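Local coordinates for dihydroorotase (Agrobacterium tumefaciens, PDB 2OGJ), which deacetylates acetyl-(R)-mandelate in vitro as an esterase of the zinc-dependent amidohydrolase superfamily, with a TIM-barrel catalytic domain, at residues K23-G28 with P317-V322; F68-W73 with D348-D353. All coordinates share one frame; numbering follows the deposited sequence.

How the interactions relate
Both contacts lie on the same side of the molecule, away from the zinc site, and meet at strand 68-75, which runs beside strand 22-24 and also pairs with strand 348-362. Interaction 2 is the buried one: a hydrogen-bonded strand pair with an aromatic cluster on one face and Ile-69 packed on Val-351 and Phe-349 on the other side. Interaction 1 is smaller and only partly buried, a mostly apolar touch between the loop leaving strand 22-24 and a short helix, with no hydrogen bond across it. The two are joined directly, since Lys-23 and Val-25 make probable backbone hydrogen bonds to Ile-69. The first thus docks a helix beside the sheet that the second builds.

Interaction 1. Residues K23-G28 with P317-V322; sequences KPVGFG and PFENVV
Val-25 and Gly-26 make a small, mostly apolar loop-to-helix contact with Phe-318, Glu-319 and Val-322 in this TIM-barrel amidohydrolase, where the chain leaving strand 22-24 meets the first turn of helix 318-323, beside a mixed sheet that includes strands 68-75 and 348-362. About 171 Å² is buried in all, and no hydrogen bond crosses it.

Val-25 does most of the work, and its two methyls have separate tasks. A chi1 of 67° puts CG1 between the backbone N and the carbonyl carbon and leaves CG2 anti to N, where it comes obliquely to Phe-318 CE2 at 3.9 Å. The same methyl lies 3.9 Å from OE2 of Glu-319, whose chain bends at chi2 (-88°) so that the carboxylate runs alongside the valine; this more exposed border also touches Gln-33. The other methyl, CG1, faces Val-322 CG1 at 4.4 Å.

On the helix side, Phe-318 and Val-322 sit one turn apart and support each other, with Val-322 CG2 3.7 Å above one face of the phenyl ring, toward its rim. Behind the contact, Phe-318 also meets Phe-68 and Phe-352, which ties the helix to the neighbouring strands. Pro-317 takes the N-cap position, its O accepting from the N atoms of both Asn-320 and Val-321. Gly-26 turns the loop with a positive phi and presents bare backbone to the helix, its CA 4.1 Å from Val-322 CG1.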
loop_
_atom_site.group_PDB
_atom_site.type_symbol
_atom_site.label_atom_id
_atom_site.label_comp_id
_atom_site.label_asym_id
_atom_site.label_seq_id
_atom_site.Cartn_x
_atom_site.Cartn_y
_atom_site.Cartn_z
ATOM N N LYS A 23 7.373 -44.112 39.455
ATOM C CA LYS A 23 7.225 -45.070 38.371
ATOM C C LYS A 23 7.695 -44.440 37.055
ATOM O O LYS A 23 6.957 -43.703 36.402
ATOM C CB LYS A 23 5.766 -45.546 38.278
ATOM C CG LYS A 23 5.378 -46.543 39.376
ATOM C CD LYS A 23 3.946 -47.049 39.208
ATOM C CE LYS A 23 3.684 -47.650 37.808
ATOM N NZ LYS A 23 4.424 -48.922 37.508
ATOM N N PRO A 24 8.943 -44.743 36.650
ATOM C CA PRO A 24 9.589 -44.240 35.432
ATOM C C PRO A 24 8.816 -44.479 34.149
ATOM O O PRO A 24 8.522 -45.616 33.812
ATOM C CB PRO A 24 10.932 -44.969 35.425
ATOM C CG PRO A 24 11.173 -45.253 36.861
ATOM C CD PRO A 24 9.830 -45.697 37.334
ATOM N N VAL A 25 8.498 -43.407 33.431
ATOM C CA VAL A 25 7.767 -43.520 32.175
ATOM C C VAL A 25 8.324 -42.485 31.209
ATOM O O VAL A 25 8.823 -41.444 31.632
ATOM C CB VAL A 25 6.250 -43.250 32.366
ATOM C CG1 VAL A 25 6.010 -41.796 32.749
ATOM C CG2 VAL A 25 5.512 -43.552 31.092
ATOM N N GLY A 26 8.253 -42.772 29.915
ATOM C CA GLY A 26 8.748 -41.824 28.935
ATOM C C GLY A 26 10.247 -41.779 28.692
ATOM O O GLY A 26 10.727 -40.878 28.010
ATOM N N PHE A 27 10.992 -42.736 29.238
ATOM C CA PHE A 27 12.435 -42.765 29.043
ATOM C C PHE A 27 12.733 -43.707 27.881
ATOM O O PHE A 27 11.956 -43.781 26.933
ATOM C CB PHE A 27 13.143 -43.228 30.322
ATOM C CG PHE A 27 12.914 -42.319 31.505
ATOM C CD1 PHE A 27 11.764 -42.426 32.273
ATOM C CD2 PHE A 27 13.825 -41.313 31.815
ATOM C CE1 PHE A 27 11.518 -41.542 33.329
ATOM C CE2 PHE A 27 13.587 -40.423 32.871
ATOM C CZ PHE A 27 12.432 -40.539 33.624
ATOM N N GLY A 28 13.851 -44.423 27.938
ATOM C CA GLY A 28 14.196 -45.360 26.864
ATOM C C GLY A 28 13.134 -46.452 26.699
ATOM O O GLY A 28 12.281 -46.643 27.568
ATOM N N PRO A 317 -3.421 -42.935 23.122
ATOM C CA PRO A 317 -2.882 -43.779 24.190
ATOM C C PRO A 317 -1.955 -43.018 25.149
ATOM O O PRO A 317 -1.185 -42.148 24.737
ATOM C CB PRO A 317 -2.160 -44.882 23.424
ATOM C CG PRO A 317 -1.866 -44.250 22.077
ATOM C CD PRO A 317 -3.110 -43.480 21.795
ATOM N N PHE A 318 -2.045 -43.345 26.432
ATOM C CA PHE A 318 -1.224 -42.716 27.470
ATOM C C PHE A 318 0.251 -42.538 27.083
ATOM O O PHE A 318 0.777 -41.431 27.072
ATOM C CB PHE A 318 -1.290 -43.557 28.747
ATOM C CG PHE A 318 -0.412 -43.059 29.849
ATOM C CD1 PHE A 318 -0.818 -42.006 30.658
ATOM C CD2 PHE A 318 0.825 -43.646 30.084
ATOM C CE1 PHE A 318 -0.011 -41.538 31.687
ATOM C CE2 PHE A 318 1.653 -43.185 31.120
ATOM C CZ PHE A 318 1.230 -42.132 31.921
ATOM N N GLU A 319 0.917 -43.643 26.786
ATOM C CA GLU A 319 2.328 -43.602 26.428
ATOM C C GLU A 319 2.665 -42.615 25.321
ATOM O O GLU A 319 3.767 -42.073 25.286
ATOM C CB GLU A 319 2.797 -45.001 26.034
ATOM C CG GLU A 319 3.153 -45.869 27.219
ATOM C CD GLU A 319 4.605 -45.704 27.655
ATOM O OE1 GLU A 319 5.298 -44.796 27.133
ATOM O OE2 GLU A 319 5.053 -46.487 28.527
ATOM N N ASN A 320 1.721 -42.357 24.423
ATOM C CA ASN A 320 1.978 -41.460 23.317
ATOM C C ASN A 320 1.815 -40.018 23.748
ATOM O O ASN A 320 2.501 -39.147 23.210
ATOM C CB ASN A 320 1.110 -41.841 22.123
ATOM C CG ASN A 320 1.411 -43.250 21.650
ATOM O OD1 ASN A 320 2.572 -43.664 21.598
ATOM N ND2 ASN A 320 0.369 -43.996 21.305
ATOM N N VAL A 321 0.939 -39.730 24.690
ATOM C CA VAL A 321 0.748 -38.356 25.148
ATOM C C VAL A 321 2.005 -37.901 25.898
ATOM O O VAL A 321 2.465 -36.769 25.721
ATOM C CB VAL A 321 -0.502 -38.217 26.087
ATOM C CG1 VAL A 321 -0.554 -36.822 26.672
ATOM C CG2 VAL A 321 -1.801 -38.496 25.314
ATOM N N VAL A 322 2.556 -38.786 26.727
ATOM C CA VAL A 322 3.763 -38.492 27.506
ATOM C C VAL A 322 4.917 -38.236 26.544
ATOM O O VAL A 322 5.752 -37.362 26.757
ATOM C CB VAL A 322 4.165 -39.696 28.439
ATOM C CG1 VAL A 322 5.493 -39.402 29.152
ATOM C CG2 VAL A 322 3.066 -39.972 29.454
#

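Interaction 2. Residues F68-W73 with D348-D353; sequences FISPGW and DFTVFD
Strands 68-71 and 348-353 run antiparallel at 151°, their axes 4.6 Å apart at their closest, joining strands far apart in the sequence of this TIM-barrel protein; the ladder is clearest at the hydrogen-bonded pair Ser-70 and Thr-350, where Ser-70 N gives to Thr-350 O (3.2 Å) and Thr-350 N returns a bond to Ser-70 O (2.9 Å). Phe-352 N binds Phe-68 O beyond them, and past Pro-71, which has no N-H to give, Gly-72 N reaches Asp-348 O.

On the face bearing Phe-68, Ser-70, Thr-350 and Phe-352, the phenyl ring of Phe-352 is held between two neighbours. Phe-68 CB sits over the centre of one face, 3.8 Å from the centroid, while Trp-73 CZ2 lies over the opposite face, nearer the rim, 3.6 Å from Phe-352 CG. Ser-70 OG approaches the ring's edge. Thr-350 packs against one face of the Trp-73 indole: its CG2 makes a CH-pi contact with the five-membered ring, and OG1 lies over the ring system. Helix 304-313 also packs against this tryptophan.

On the other face Ile-69, near trans at both torsions (chi1 -172°, chi2 171°), meets Val-351 CG2 through CG1 at 3.9 Å; its CD1 also reaches Phe-349 CG, obliquely, at 3.6 Å.

Charge is kept to the ends of 348-353: Asp-348 pairs with Arg-128, Asp-353 OD2 with Arg-378, and Asp-353 OD1 takes a hydrogen bond from Ala-67 N. The side chains between are uncharged, and both hydroxyls are bonded, Ser-70 OG to Pro-71 O and Thr-350 OG1 to Gly-99 O.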
loop_
_atom_site.group_PDB
_atom_site.type_symbol
_atom_site.label_atom_id
_atom_site.label_comp_id
_atom_site.label_asym_id
_atom_site.label_seq_id
_atom_site.Cartn_x
_atom_site.Cartn_y
_atom_site.Cartn_z
ATOM N N PHE A 68 3.990 -41.536 38.880
ATOM C CA PHE A 68 4.728 -41.417 37.620
ATOM C C PHE A 68 5.802 -40.337 37.644
ATOM O O PHE A 68 5.613 -39.259 38.215
ATOM C CB PHE A 68 3.790 -41.093 36.444
ATOM C CG PHE A 68 2.831 -42.197 36.079
ATOM C CD1 PHE A 68 1.462 -41.926 35.961
ATOM C CD2 PHE A 68 3.283 -43.493 35.817
ATOM C CE1 PHE A 68 0.554 -42.930 35.589
ATOM C CE2 PHE A 68 2.384 -44.508 35.443
ATOM C CZ PHE A 68 1.016 -44.221 35.331
ATOM N N ILE A 69 6.928 -40.645 37.004
ATOM C CA ILE A 69 8.040 -39.716 36.875
ATOM C C ILE A 69 8.578 -39.895 35.459
ATOM O O ILE A 69 8.781 -41.025 34.989
ATOM C CB ILE A 69 9.179 -39.979 37.892
ATOM C CG1 ILE A 69 10.191 -38.840 37.804
ATOM C CG2 ILE A 69 9.885 -41.316 37.594
ATOM C CD1 ILE A 69 11.241 -38.860 38.874
ATOM N N SER A 70 8.784 -38.775 34.771
ATOM C CA SER A 70 9.283 -38.803 33.398
ATOM C C SER A 70 10.254 -37.659 33.212
ATOM O O SER A 70 10.405 -36.806 34.094
ATOM C CB SER A 70 8.126 -38.631 32.396
ATOM O OG SER A 70 7.576 -37.322 32.433
ATOM N N PRO A 71 10.966 -37.645 32.082
ATOM C CA PRO A 71 11.879 -36.515 31.924
ATOM C C PRO A 71 11.005 -35.253 31.932
ATOM O O PRO A 71 9.828 -35.326 31.583
ATOM C CB PRO A 71 12.547 -36.796 30.574
ATOM C CG PRO A 71 11.605 -37.745 29.887
ATOM C CD PRO A 71 11.115 -38.615 30.988
ATOM N N GLY A 72 11.556 -34.125 32.369
ATOM C CA GLY A 72 10.791 -32.895 32.427
ATOM C C GLY A 72 9.975 -32.598 31.184
ATOM O O GLY A 72 10.479 -32.679 30.065
ATOM N N TRP A 73 8.702 -32.260 31.378
ATOM C CA TRP A 73 7.809 -31.945 30.274
ATOM C C TRP A 73 8.337 -30.771 29.466
ATOM O O TRP A 73 8.884 -29.816 30.029
ATOM C CB TRP A 73 6.422 -31.613 30.798
ATOM C CG TRP A 73 5.696 -32.780 31.367
ATOM C CD1 TRP A 73 6.029 -34.105 31.245
ATOM C CD2 TRP A 73 4.463 -32.735 32.093
ATOM N NE1 TRP A 73 5.067 -34.888 31.850
ATOM C CE2 TRP A 73 4.097 -34.072 32.378
ATOM C CE3 TRP A 73 3.628 -31.693 32.527
ATOM C CZ2 TRP A 73 2.930 -34.394 33.077
ATOM C CZ3 TRP A 73 2.471 -32.005 33.221
ATOM C CH2 TRP A 73 2.130 -33.352 33.491
ATOM N N ASP A 348 16.450 -34.106 35.702
ATOM C CA ASP A 348 15.538 -33.203 35.014
ATOM C C ASP A 348 14.224 -33.951 34.813
ATOM O O ASP A 348 13.904 -34.394 33.704
ATOM C CB ASP A 348 16.158 -32.784 33.673
ATOM C CG ASP A 348 15.379 -31.675 32.992
ATOM O OD1 ASP A 348 15.838 -31.132 31.961
ATOM O OD2 ASP A 348 14.288 -31.352 33.494
ATOM N N PHE A 349 13.465 -34.094 35.898
ATOM C CA PHE A 349 12.200 -34.834 35.852
ATOM C C PHE A 349 10.930 -34.009 36.053
ATOM O O PHE A 349 10.954 -32.798 36.200
ATOM C CB PHE A 349 12.208 -35.944 36.911
ATOM C CG PHE A 349 13.490 -36.708 36.989
ATOM C CD1 PHE A 349 14.225 -36.699 38.159
ATOM C CD2 PHE A 349 13.964 -37.432 35.905
ATOM C CE1 PHE A 349 15.418 -37.395 38.262
ATOM C CE2 PHE A 349 15.160 -38.138 35.986
ATOM C CZ PHE A 349 15.889 -38.123 37.163
ATOM N N THR A 350 9.808 -34.705 36.035
ATOM C CA THR A 350 8.507 -34.107 36.255
ATOM C C THR A 350 7.673 -35.247 36.822
ATOM O O THR A 350 7.381 -36.241 36.152
ATOM C CB THR A 350 7.861 -33.530 34.950
ATOM O OG1 THR A 350 6.477 -33.228 35.187
ATOM C CG2 THR A 350 7.980 -34.515 33.805
ATOM N N VAL A 351 7.341 -35.105 38.094
ATOM C CA VAL A 351 6.567 -36.087 38.813
ATOM C C VAL A 351 5.086 -35.731 38.688
ATOM O O VAL A 351 4.685 -34.612 39.014
ATOM C CB VAL A 351 7.009 -36.093 40.270
ATOM C CG1 VAL A 351 6.230 -37.121 41.058
ATOM C CG2 VAL A 351 8.503 -36.371 40.316
ATOM N N PHE A 352 4.284 -36.687 38.216
ATOM C CA PHE A 352 2.855 -36.463 38.011
ATOM C C PHE A 352 2.049 -37.721 38.200
ATOM O O PHE A 352 2.562 -38.834 38.068
ATOM C CB PHE A 352 2.600 -35.958 36.591
ATOM C CG PHE A 352 2.908 -36.980 35.519
ATOM C CD1 PHE A 352 1.882 -37.740 34.937
ATOM C CD2 PHE A 352 4.219 -37.157 35.070
ATOM C CE1 PHE A 352 2.155 -38.654 33.915
ATOM C CE2 PHE A 352 4.507 -38.066 34.050
ATOM C CZ PHE A 352 3.473 -38.816 33.467
ATOM N N ASP A 353 0.770 -37.521 38.492
ATOM C CA ASP A 353 -0.155 -38.616 38.664
ATOM C C ASP A 353 -1.196 -38.555 37.557
ATOM O O ASP A 353 -1.322 -37.548 36.863
ATOM C CB ASP A 353 -0.841 -38.518 40.019
ATOM C CG ASP A 353 -0.040 -39.187 41.120
ATOM O OD1 ASP A 353 0.320 -40.371 40.924
ATOM O OD2 ASP A 353 0.222 -38.540 42.171
#